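Local coordinates for protein transcriptional regulator, LysR family (Vibrio cholerae, PDB 3SZP) that activates virulence genes as a LysR-type transcriptional regulator, probably binding promoter DNA through its winged helix-turn-helix domain, at residues 25-29 with 30-34; 44-47 with 48-52; 164-167 with 168-172; 181-185 with 186-190. All coordinates share one frame; numbering follows the deposited sequence.

Contact 1. Residues 25-29 with 30-34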
loop_
_atom_site.group_PDB
_atom_site.type_symbol
_atom_site.label_atom_id
_atom_site.label_comp_id
_atom_site.label_asym_id
_atom_site.label_seq_id
_atom_site.Cartn_x
_atom_site.Cartn_y
_atom_site.Cartn_z
ATOM N N THR A 25 -16.707 13.420 -10.592
ATOM C CA THR A 25 -17.836 12.887 -11.356
ATOM C C THR A 25 -19.089 12.611 -10.519
ATOM O O THR A 25 -20.163 12.348 -11.076
ATOM C CB THR A 25 -17.468 11.533 -11.971
ATOM O OG1 THR A 25 -17.220 10.601 -10.910
ATOM C CG2 THR A 25 -16.223 11.646 -12.867
ATOM N N MET A 26 -18.953 12.637 -9.196
ATOM C CA MET A 26 -20.028 12.202 -8.303
ATOM C C MET A 26 -20.439 10.740 -8.535
ATOM O O MET A 26 -21.587 10.351 -8.284
ATOM C CB MET A 26 -21.249 13.132 -8.378
ATOM C CG MET A 26 -20.969 14.601 -8.060
ATOM S SD MET A 26 -22.489 15.544 -7.665
ATOM C CE MET A 26 -21.910 17.234 -7.969
ATOM N N ILE A 27 -19.498 9.929 -9.022
ATOM C CA ILE A 27 -19.709 8.483 -9.083
ATOM C C ILE A 27 -19.054 7.855 -7.863
ATOM O O ILE A 27 -17.859 8.035 -7.664
ATOM C CB ILE A 27 -19.075 7.844 -10.345
ATOM C CG1 ILE A 27 -19.547 8.566 -11.618
ATOM C CG2 ILE A 27 -19.440 6.380 -10.397
ATOM C CD1 ILE A 27 -18.968 8.008 -12.948
ATOM N N PRO A 28 -19.827 7.123 -7.036
ATOM C CA PRO A 28 -19.199 6.484 -5.867
ATOM C C PRO A 28 -18.038 5.599 -6.289
ATOM O O PRO A 28 -18.065 4.999 -7.376
ATOM C CB PRO A 28 -20.325 5.622 -5.275
ATOM C CG PRO A 28 -21.588 6.317 -5.736
ATOM C CD PRO A 28 -21.269 6.841 -7.113
ATOM N N VAL A 29 -17.034 5.522 -5.424
ATOM C CA VAL A 29 -15.887 4.658 -5.658
ATOM C C VAL A 29 -16.325 3.231 -5.983
ATOM O O VAL A 29 -15.843 2.646 -6.939
ATOM C CB VAL A 29 -14.912 4.678 -4.465
ATOM C CG1 VAL A 29 -13.881 3.558 -4.584
ATOM C CG2 VAL A 29 -14.239 6.052 -4.376
ATOM N N ALA A 30 -17.250 2.683 -5.203
ATOM C CA ALA A 30 -17.671 1.295 -5.419
ATOM C C ALA A 30 -18.196 1.092 -6.838
ATOM O O ALA A 30 -17.940 0.067 -7.469
ATOM C CB ALA A 30 -18.720 0.871 -4.380
ATOM N N THR A 31 -18.937 2.075 -7.339
ATOM C CA THR A 31 -19.463 1.996 -8.698
ATOM C C THR A 31 -18.353 2.158 -9.757
ATOM O O THR A 31 -18.363 1.487 -10.789
ATOM C CB THR A 31 -20.612 3.019 -8.913
ATOM O OG1 THR A 31 -21.709 2.676 -8.049
ATOM C CG2 THR A 31 -21.083 3.028 -10.365
ATOM N N ILE A 32 -17.395 3.045 -9.488
ATOM C CA ILE A 32 -16.217 3.177 -10.339
ATOM C C ILE A 32 -15.451 1.857 -10.416
ATOM O O ILE A 32 -15.033 1.435 -11.495
ATOM C CB ILE A 32 -15.234 4.264 -9.847
ATOM C CG1 ILE A 32 -15.862 5.653 -9.943
ATOM C CG2 ILE A 32 -13.905 4.193 -10.653
ATOM C CD1 ILE A 32 -14.912 6.790 -9.505
ATOM N N THR A 33 -15.259 1.220 -9.268
ATOM C CA THR A 33 -14.557 -0.044 -9.213
ATOM C C THR A 33 -15.277 -1.097 -10.031
ATOM O O THR A 33 -14.657 -1.882 -10.749
ATOM C CB THR A 33 -14.466 -0.551 -7.775
ATOM O OG1 THR A 33 -13.634 0.332 -7.019
ATOM C CG2 THR A 33 -13.851 -1.952 -7.748
ATOM N N ARG A 34 -16.594 -1.108 -9.900
ATOM C CA ARG A 34 -17.429 -2.086 -10.563
ATOM C C ARG A 34 -17.349 -1.911 -12.069
ATOM O O ARG A 34 -17.300 -2.883 -12.817
ATOM C CB ARG A 34 -18.873 -1.897 -10.102
ATOM C CG ARG A 34 -19.808 -3.055 -10.379
ATOM C CD ARG A 34 -21.027 -2.986 -9.430
ATOM N NE ARG A 34 -21.848 -1.786 -9.638
ATOM C CZ ARG A 34 -22.306 -1.010 -8.656
ATOM N NH1 ARG A 34 -22.020 -1.294 -7.380
ATOM N NH2 ARG A 34 -23.062 0.049 -8.937
#

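Contact 2. Residues 44-47 with 48-52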
loop_
_atom_site.group_PDB
_atom_site.type_symbol
_atom_site.label_atom_id
_atom_site.label_comp_id
_atom_site.label_asym_id
_atom_site.label_seq_id
_atom_site.Cartn_x
_atom_site.Cartn_y
_atom_site.Cartn_z
ATOM N N ASN A 44 -11.274 -8.871 -21.544
ATOM C CA ASN A 44 -10.428 -9.922 -20.995
ATOM C C ASN A 44 -9.008 -9.431 -20.838
ATOM O O ASN A 44 -8.070 -10.123 -21.185
ATOM C CB ASN A 44 -10.466 -11.152 -21.891
ATOM C CG ASN A 44 -11.801 -11.848 -21.835
ATOM O OD1 ASN A 44 -12.397 -11.980 -20.766
ATOM N ND2 ASN A 44 -12.288 -12.289 -22.986
ATOM N N LEU A 45 -8.868 -8.211 -20.337
ATOM C CA LEU A 45 -7.564 -7.594 -20.134
ATOM C C LEU A 45 -7.544 -6.794 -18.852
ATOM O O LEU A 45 -8.443 -5.998 -18.602
ATOM C CB LEU A 45 -7.214 -6.660 -21.289
ATOM C CG LEU A 45 -6.742 -7.302 -22.588
ATOM C CD1 LEU A 45 -6.615 -6.232 -23.670
ATOM C CD2 LEU A 45 -5.430 -8.026 -22.390
ATOM N N ARG A 46 -6.513 -6.997 -18.048
ATOM C CA ARG A 46 -6.281 -6.161 -16.882
ATOM C C ARG A 46 -5.684 -4.851 -17.374
ATOM O O ARG A 46 -4.700 -4.843 -18.102
ATOM C CB ARG A 46 -5.325 -6.866 -15.912
ATOM C CG ARG A 46 -5.113 -6.194 -14.559
ATOM C CD ARG A 46 -4.222 -7.091 -13.683
ATOM N NE ARG A 46 -3.843 -6.458 -12.428
ATOM C CZ ARG A 46 -4.605 -6.418 -11.329
ATOM N NH1 ARG A 46 -5.814 -6.982 -11.316
ATOM N NH2 ARG A 46 -4.153 -5.810 -10.234
ATOM N N LEU A 47 -6.288 -3.742 -16.978
ATOM C CA LEU A 47 -5.848 -2.417 -17.431
ATOM C C LEU A 47 -5.083 -1.627 -16.371
ATOM O O LEU A 47 -4.227 -0.823 -16.708
ATOM C CB LEU A 47 -7.034 -1.574 -17.912
ATOM C CG LEU A 47 -7.741 -2.085 -19.165
ATOM C CD1 LEU A 47 -8.907 -1.181 -19.473
ATOM C CD2 LEU A 47 -6.784 -2.160 -20.361
ATOM N N LEU A 48 -5.421 -1.840 -15.101
ATOM C CA LEU A 48 -4.894 -1.046 -13.995
ATOM C C LEU A 48 -4.419 -1.943 -12.884
ATOM O O LEU A 48 -5.018 -2.981 -12.611
ATOM C CB LEU A 48 -5.988 -0.170 -13.384
ATOM C CG LEU A 48 -6.589 0.958 -14.211
ATOM C CD1 LEU A 48 -7.798 1.559 -13.502
ATOM C CD2 LEU A 48 -5.525 2.018 -14.456
ATOM N N ASN A 49 -3.353 -1.517 -12.221
ATOM C CA ASN A 49 -2.950 -2.108 -10.964
ATOM C C ASN A 49 -3.321 -1.190 -9.803
ATOM O O ASN A 49 -3.192 0.035 -9.893
ATOM C CB ASN A 49 -1.445 -2.389 -10.965
ATOM C CG ASN A 49 -1.066 -3.527 -11.898
ATOM O OD1 ASN A 49 -1.662 -4.613 -11.856
ATOM N ND2 ASN A 49 -0.073 -3.285 -12.754
ATOM N N ARG A 50 -3.797 -1.792 -8.720
ATOM C CA ARG A 50 -4.090 -1.054 -7.502
ATOM C C ARG A 50 -3.298 -1.645 -6.348
ATOM O O ARG A 50 -3.684 -2.659 -5.769
ATOM C CB ARG A 50 -5.587 -1.090 -7.190
ATOM C CG ARG A 50 -6.430 -0.141 -8.031
ATOM C CD ARG A 50 -7.810 -0.730 -8.290
ATOM N NE ARG A 50 -7.722 -1.954 -9.082
ATOM C CZ ARG A 50 -8.738 -2.780 -9.305
ATOM N NH1 ARG A 50 -9.934 -2.518 -8.792
ATOM N NH2 ARG A 50 -8.557 -3.870 -10.039
ATOM N N HIS A 51 -2.171 -1.021 -6.037
ATOM C CA HIS A 51 -1.407 -1.383 -4.858
ATOM C C HIS A 51 -1.357 -0.163 -3.944
ATOM O O HIS A 51 -1.177 0.963 -4.419
ATOM C CB HIS A 51 0.002 -1.841 -5.252
ATOM C CG HIS A 51 0.860 -2.241 -4.093
ATOM N ND1 HIS A 51 2.042 -1.599 -3.785
ATOM C CD2 HIS A 51 0.716 -3.221 -3.168
ATOM C CE1 HIS A 51 2.585 -2.162 -2.721
ATOM N NE2 HIS A 51 1.801 -3.150 -2.327
ATOM N N ALA A 52 -1.541 -0.385 -2.643
ATOM C CA ALA A 52 -1.561 0.697 -1.658
ATOM C C ALA A 52 -2.603 1.749 -2.010
ATOM O O ALA A 52 -3.798 1.462 -2.099
ATOM C CB ALA A 52 -0.188 1.342 -1.552
HETATM O O HOH W 1 -9.045 -6.916 -10.623
#

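Contact 3. Residues 164-167 with 168-172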
loop_
_atom_site.group_PDB
_atom_site.type_symbol
_atom_site.label_atom_id
_atom_site.label_comp_id
_atom_site.label_asym_id
_atom_site.label_seq_id
_atom_site.Cartn_x
_atom_site.Cartn_y
_atom_site.Cartn_z
ATOM N N LEU A 164 -18.877 34.295 19.031
ATOM C CA LEU A 164 -18.618 33.236 20.000
ATOM C C LEU A 164 -19.884 32.891 20.772
ATOM O O LEU A 164 -20.611 33.786 21.221
ATOM C CB LEU A 164 -17.506 33.653 20.957
ATOM C CG LEU A 164 -16.184 33.970 20.259
ATOM C CD1 LEU A 164 -15.429 35.112 20.962
ATOM C CD2 LEU A 164 -15.316 32.721 20.142
ATOM N N VAL A 165 -20.145 31.593 20.923
ATOM C CA VAL A 165 -21.336 31.134 21.620
ATOM C C VAL A 165 -21.087 29.887 22.442
ATOM O O VAL A 165 -20.201 29.076 22.116
ATOM C CB VAL A 165 -22.510 30.855 20.643
ATOM C CG1 VAL A 165 -23.041 32.166 20.047
ATOM C CG2 VAL A 165 -22.101 29.852 19.556
ATOM N N ALA A 166 -21.880 29.733 23.492
ATOM C CA ALA A 166 -21.896 28.521 24.306
ATOM C C ALA A 166 -23.329 28.237 24.752
ATOM O O ALA A 166 -24.203 29.120 24.681
ATOM C CB ALA A 166 -21.000 28.682 25.513
ATOM N N SER A 167 -23.576 27.020 25.230
ATOM C CA SER A 167 -24.904 26.704 25.752
ATOM C C SER A 167 -25.003 27.203 27.197
ATOM O O SER A 167 -23.997 27.265 27.912
ATOM C CB SER A 167 -25.201 25.199 25.665
ATOM O OG SER A 167 -24.818 24.520 26.849
ATOM N N PRO A 168 -26.211 27.578 27.630
ATOM C CA PRO A 168 -26.380 27.941 29.046
ATOM C C PRO A 168 -25.888 26.810 29.967
ATOM O O PRO A 168 -25.265 27.081 30.999
ATOM C CB PRO A 168 -27.893 28.109 29.195
ATOM C CG PRO A 168 -28.391 28.423 27.810
ATOM C CD PRO A 168 -27.451 27.708 26.849
ATOM N N GLN A 169 -26.158 25.563 29.589
ATOM C CA GLN A 169 -25.673 24.431 30.362
ATOM C C GLN A 169 -24.160 24.528 30.557
ATOM O O GLN A 169 -23.667 24.298 31.655
ATOM C CB GLN A 169 -26.059 23.093 29.705
ATOM C CG GLN A 169 -25.947 21.868 30.623
ATOM C CD GLN A 169 -25.733 20.528 29.871
ATOM O OE1 GLN A 169 -25.969 20.408 28.656
ATOM N NE2 GLN A 169 -25.278 19.518 30.606
ATOM N N TYR A 170 -23.419 24.871 29.499
ATOM C CA TYR A 170 -21.957 24.952 29.609
ATOM C C TYR A 170 -21.547 26.108 30.533
ATOM O O TYR A 170 -20.675 25.959 31.396
ATOM C CB TYR A 170 -21.288 25.112 28.241
ATOM C CG TYR A 170 -19.791 25.332 28.341
ATOM C CD1 TYR A 170 -18.914 24.256 28.485
ATOM C CD2 TYR A 170 -19.256 26.610 28.316
ATOM C CE1 TYR A 170 -17.547 24.450 28.596
ATOM C CE2 TYR A 170 -17.893 26.818 28.429
ATOM C CZ TYR A 170 -17.046 25.732 28.562
ATOM O OH TYR A 170 -15.698 25.932 28.673
ATOM N N LEU A 171 -22.173 27.255 30.338
ATOM C CA LEU A 171 -21.809 28.434 31.097
ATOM C C LEU A 171 -22.162 28.285 32.576
ATOM O O LEU A 171 -21.467 28.822 33.434
ATOM C CB LEU A 171 -22.463 29.667 30.491
ATOM C CG LEU A 171 -21.875 29.917 29.108
ATOM C CD1 LEU A 171 -22.563 31.081 28.422
ATOM C CD2 LEU A 171 -20.378 30.155 29.243
ATOM N N SER A 172 -23.231 27.542 32.856
ATOM C CA SER A 172 -23.615 27.216 34.220
ATOM C C SER A 172 -22.456 26.628 35.005
ATOM O O SER A 172 -22.329 26.861 36.205
ATOM C CB SER A 172 -24.764 26.208 34.224
ATOM O OG SER A 172 -26.004 26.842 33.970
HETATM O O HOH W 2 -26.647 22.296 26.442
#

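Contact 4. Residues 181-185 with 186-190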
loop_
_atom_site.group_PDB
_atom_site.type_symbol
_atom_site.label_atom_id
_atom_site.label_comp_id
_atom_site.label_asym_id
_atom_site.label_seq_id
_atom_site.Cartn_x
_atom_site.Cartn_y
_atom_site.Cartn_z
ATOM N N GLU A 181 -8.437 36.215 26.306
ATOM C CA GLU A 181 -7.261 35.476 26.741
ATOM C C GLU A 181 -7.684 34.262 27.570
ATOM O O GLU A 181 -7.015 33.227 27.557
ATOM C CB GLU A 181 -6.314 36.371 27.541
ATOM C CG GLU A 181 -4.928 35.779 27.691
ATOM N N GLU A 182 -8.817 34.389 28.255
ATOM C CA GLU A 182 -9.332 33.325 29.109
ATOM C C GLU A 182 -9.830 32.099 28.333
ATOM O O GLU A 182 -10.074 31.053 28.923
ATOM C CB GLU A 182 -10.443 33.860 30.013
ATOM C CG GLU A 182 -9.997 34.973 30.954
ATOM C CD GLU A 182 -11.130 35.519 31.801
ATOM O OE1 GLU A 182 -12.246 35.719 31.273
ATOM O OE2 GLU A 182 -10.904 35.753 33.010
ATOM N N LEU A 183 -9.993 32.228 27.017
ATOM C CA LEU A 183 -10.428 31.084 26.197
ATOM C C LEU A 183 -9.523 29.862 26.376
ATOM O O LEU A 183 -9.972 28.725 26.182
ATOM C CB LEU A 183 -10.550 31.455 24.708
ATOM C CG LEU A 183 -11.708 32.399 24.358
ATOM C CD1 LEU A 183 -11.535 32.995 22.965
ATOM C CD2 LEU A 183 -13.089 31.736 24.537
ATOM N N HIS A 184 -8.267 30.094 26.765
ATOM C CA HIS A 184 -7.311 29.003 26.990
ATOM C C HIS A 184 -7.721 28.096 28.148
ATOM O O HIS A 184 -7.295 26.943 28.225
ATOM C CB HIS A 184 -5.892 29.535 27.212
ATOM C CG HIS A 184 -5.279 30.139 25.986
ATOM N ND1 HIS A 184 -5.010 29.407 24.847
ATOM C CD2 HIS A 184 -4.886 31.409 25.714
ATOM C CE1 HIS A 184 -4.480 30.197 23.929
ATOM N NE2 HIS A 184 -4.391 31.417 24.432
ATOM N N GLN A 185 -8.554 28.626 29.039
ATOM C CA GLN A 185 -9.036 27.879 30.198
ATOM C C GLN A 185 -10.317 27.109 29.887
ATOM O O GLN A 185 -10.752 26.286 30.678
ATOM C CB GLN A 185 -9.291 28.831 31.375
ATOM C CG GLN A 185 -8.071 29.124 32.235
ATOM C CD GLN A 185 -6.880 29.578 31.417
ATOM O OE1 GLN A 185 -6.854 30.705 30.902
ATOM N NE2 GLN A 185 -5.886 28.697 31.276
ATOM N N HIS A 186 -10.915 27.378 28.733
ATOM C CA HIS A 186 -12.219 26.818 28.397
ATOM C C HIS A 186 -12.149 25.678 27.402
ATOM O O HIS A 186 -11.124 25.493 26.748
ATOM C CB HIS A 186 -13.124 27.911 27.843
ATOM C CG HIS A 186 -13.754 28.736 28.907
ATOM N ND1 HIS A 186 -14.976 28.420 29.457
ATOM C CD2 HIS A 186 -13.320 29.848 29.548
ATOM C CE1 HIS A 186 -15.274 29.307 30.389
ATOM N NE2 HIS A 186 -14.287 30.184 30.460
ATOM N N GLN A 187 -13.254 24.936 27.290
ATOM C CA GLN A 187 -13.396 23.888 26.277
ATOM C C GLN A 187 -13.776 24.522 24.948
ATOM O O GLN A 187 -14.849 25.106 24.818
ATOM C CB GLN A 187 -14.457 22.867 26.687
ATOM C CG GLN A 187 -14.073 22.082 27.920
ATOM C CD GLN A 187 -12.588 21.733 27.915
ATOM O OE1 GLN A 187 -12.135 20.910 27.119
ATOM N NE2 GLN A 187 -11.812 22.388 28.800
ATOM N N LEU A 188 -12.895 24.425 23.962
ATOM C CA LEU A 188 -13.186 25.037 22.666
ATOM C C LEU A 188 -13.627 24.024 21.611
ATOM O O LEU A 188 -13.165 22.883 21.601
ATOM C CB LEU A 188 -12.003 25.876 22.185
ATOM C CG LEU A 188 -11.516 26.868 23.237
ATOM C CD1 LEU A 188 -10.419 27.751 22.663
ATOM C CD2 LEU A 188 -12.690 27.738 23.767
ATOM N N LEU A 189 -14.529 24.456 20.730
ATOM C CA LEU A 189 -15.084 23.618 19.681
ATOM C C LEU A 189 -14.872 24.359 18.373
ATOM O O LEU A 189 -15.370 25.474 18.196
ATOM C CB LEU A 189 -16.580 23.392 19.891
ATOM C CG LEU A 189 -16.996 23.029 21.322
ATOM C CD1 LEU A 189 -18.525 23.157 21.498
ATOM C CD2 LEU A 189 -16.538 21.612 21.681
ATOM N N LYS A 190 -14.121 23.748 17.463
ATOM C CA LYS A 190 -13.685 24.463 16.273
ATOM C C LYS A 190 -13.966 23.687 14.991
ATOM O O LYS A 190 -13.699 22.479 14.904
ATOM C CB LYS A 190 -12.198 24.825 16.368
ATOM C CG LYS A 190 -11.778 25.578 17.667
ATOM C CD LYS A 190 -10.376 26.145 17.495
ATOM C CE LYS A 190 -9.861 26.953 18.675
ATOM N NZ LYS A 190 -8.507 27.510 18.336
#

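Contact 1. Residues 25-29 with 30-34
Ile-27 packs on Thr-31 and Ile-32 in the turn of the helix-turn-helix motif. This turn joins helix 18-25 to helix 29-43, and by family analogy the latter is probably the recognition helix. The tight part is the cluster of Ile-27, Thr-31 and Ile-32. Ile-27 CG2 is 3.7 Å from both Thr-31 CG2 and Ile-32 CG1, so one methyl group touches two branches. It stands anti to its own backbone N, beside the carbonyl carbon, and this places it over the first turn of the helix. Ile-27 crosses both partners at about a right angle. Ile-32 continues into the domain core, where it meets Leu-8 and Val-12 of helix 3-15 and Tyr-18. Ahead of the isoleucine, Thr-25 OG1 accepts from Ile-27 N at 3.0 Å, an ST turn at the end of helix 18-25.

Ala-30 and Arg-34 lie on the loose side. Both are exposed, and within the contact the Ala-30 methyl group meets only the Val-29 backbone. Pro-28 is the N-cap residue, and its ring rests against Pro-193 of the second subunit. Its carbonyl starts the helical bonding: Ile-32 N reaches Pro-28 O at 3.0 Å. One residue on, Val-29 O is held twice by Thr-33. Thr-33 N approaches it at 2.8 Å, almost in line with the C=O bond. With chi1 at -66°, Thr-33 OG1 turns back along the helix and donates to Val-29 O at 3.2 Å, from 48° above the carbonyl plane.

Contact 2. Residues 44-47 with 48-52
Arg-46 holds CG anti to its backbone N (chi1 -173°) and runs extended out to NE, so its guanidinium travels alongside the chain toward Asn-49. Asn-49 has chi1 near -70°, which turns its amide back to meet it. The two side chains cross at about a right angle. Arg-46 grips side-on: NE donates to Asn-49 OD1 at 2.9 Å, and NH2 donates to the same oxygen at 3.2 Å. OD1 lies near the guanidinium plane, at its edge. The NH2 bond uses a lone pair of OD1 in the amide plane, while NE comes in tilted from that plane by 24°. One face of the guanidinium is covered by Leu-48 O, 3.5 Å above it and offset toward the rim.

This is the entry to the wing of the winged helix-turn-helix, where strand 48-51 pairs with strand 54-57. Glu-40 of helix 29-43 takes the N-H groups of Leu-47 and Leu-48. Both leucines turn into the core against Phe-9. Asn-269 and Thr-136 of the third subunit pack on Arg-46 and Asn-49.

Arg-50 brings a second positive charge close, its NH2 4.3 Å from Arg-46 NH1. A water accepts weakly from both groups, though Arg-50 is poorly ordered. Asn-49 is neutral, so its grip probably orients Arg-46 without neutralising it, though Glu-40 also touches that side chain.

Contact 3. Residues 164-167 with 168-172
Ser-167 is the N-cap where strand 153-166 turns into helix 168-173, in the LysR substrate-binding domain. Its OG accepts from Tyr-170 N at 3.0 Å, while its carbonyl oxygen accepts from Leu-171 N at 3.0 Å. Side chain and backbone of one residue thus serve two N-H groups of the first turn. The short segments of strand and helix stand at 82°.

Tyr-170 can be followed outward. Its CB lies 3.5 Å from Ser-167 O. CG is anti to the backbone N (chi1 174°), which carries the ring to the end of the strand. There CD2 meets Ala-166 CB at 3.9 Å, in an oblique approach. Ile-233 of the neighbouring strand also touches this side chain, and the ring stacks with His-174. At the tip, OH is probably hydrogen-bonded to His-186 ND1 and Gln-187 N.

The same Ala-166 methyl group touches Leu-171 CG at 3.9 Å, so it sits against two side chains of the helix. Toward the outside, Gln-169 stretches away from the cap, and a water lies 2.9 Å from Ser-167 OG and 3.0 Å from Gln-169 OE1.

Contact 4. Residues 181-185 with 186-190
His-186 folds back onto Leu-183 and Glu-182 where a 3-10 segment ends and the chain heads into strand 188-191. The backbone bonds come first. His-186 N donates to Leu-183 O at 3.0 Å, a three-residue step that carries the 3-10 pattern one residue past Gln-185. The donor stands 67° above the plane of that carbonyl, so it does not use a lone pair. Gln-185 N makes the preceding bond of the series, to Glu-182 O at 2.9 Å.

Glu-182 O has a second neighbour, the imidazole of His-186. CD2 of the ring comes to 3.5 Å from this oxygen, which lies at the ring edge and in its plane. The His-186 ring leaves CB beside the backbone N (chi1 -81°), and this sets CD2 against the 3-10 turn. Its ND1 has its probable partner in Tyr-170. The Glu-182 carboxylate turns elsewhere too, binding Thr-178 N and His-179 N through OE1.

The apolar contact joins the two leucines. Leu-183 CD2 meets Leu-188 CD2 at 4.1 Å, with the side chains crossing at about a right angle. Leu-188 CD1 also lies 3.7 Å from Leu-183 O.

Both leucines are buried in the substrate-binding domain. Trp-197 of strand 197-200, Asn-209 of strand 206-209 and Ile-233 of strand 233-237 all touch them. The leucines thus lie between the two-stranded sheet 197-200/206-209 and strand 233-237 of the mixed sheet, just before strand 188-191 runs parallel to strands 215-217 and 233-237.

The contacts form two pairs in two domains. Contacts 1 and 2 belong to the DNA-binding domain, with centres about 16 Å apart. Helix 29-43 joins them, and Thr-33 CG2 touches Arg-50 NH1 at 4.1 Å, so this helix and the wing strand touch, though Arg-50 is poorly ordered. Contacts 3 and 4 lie in the substrate-binding domain, with centres about 12 Å apart. Tyr-170 OH bridges them, lying 2.7 Å from His-186 ND1 and 3.0 Å from Gln-187 N. Both contacts reach the same mixed sheet. No contact of the first pair touches one of the second: the nearest atoms of contacts 1 and 4 are about 25 Å apart, and those of contacts 2 and 3 about 40 Å.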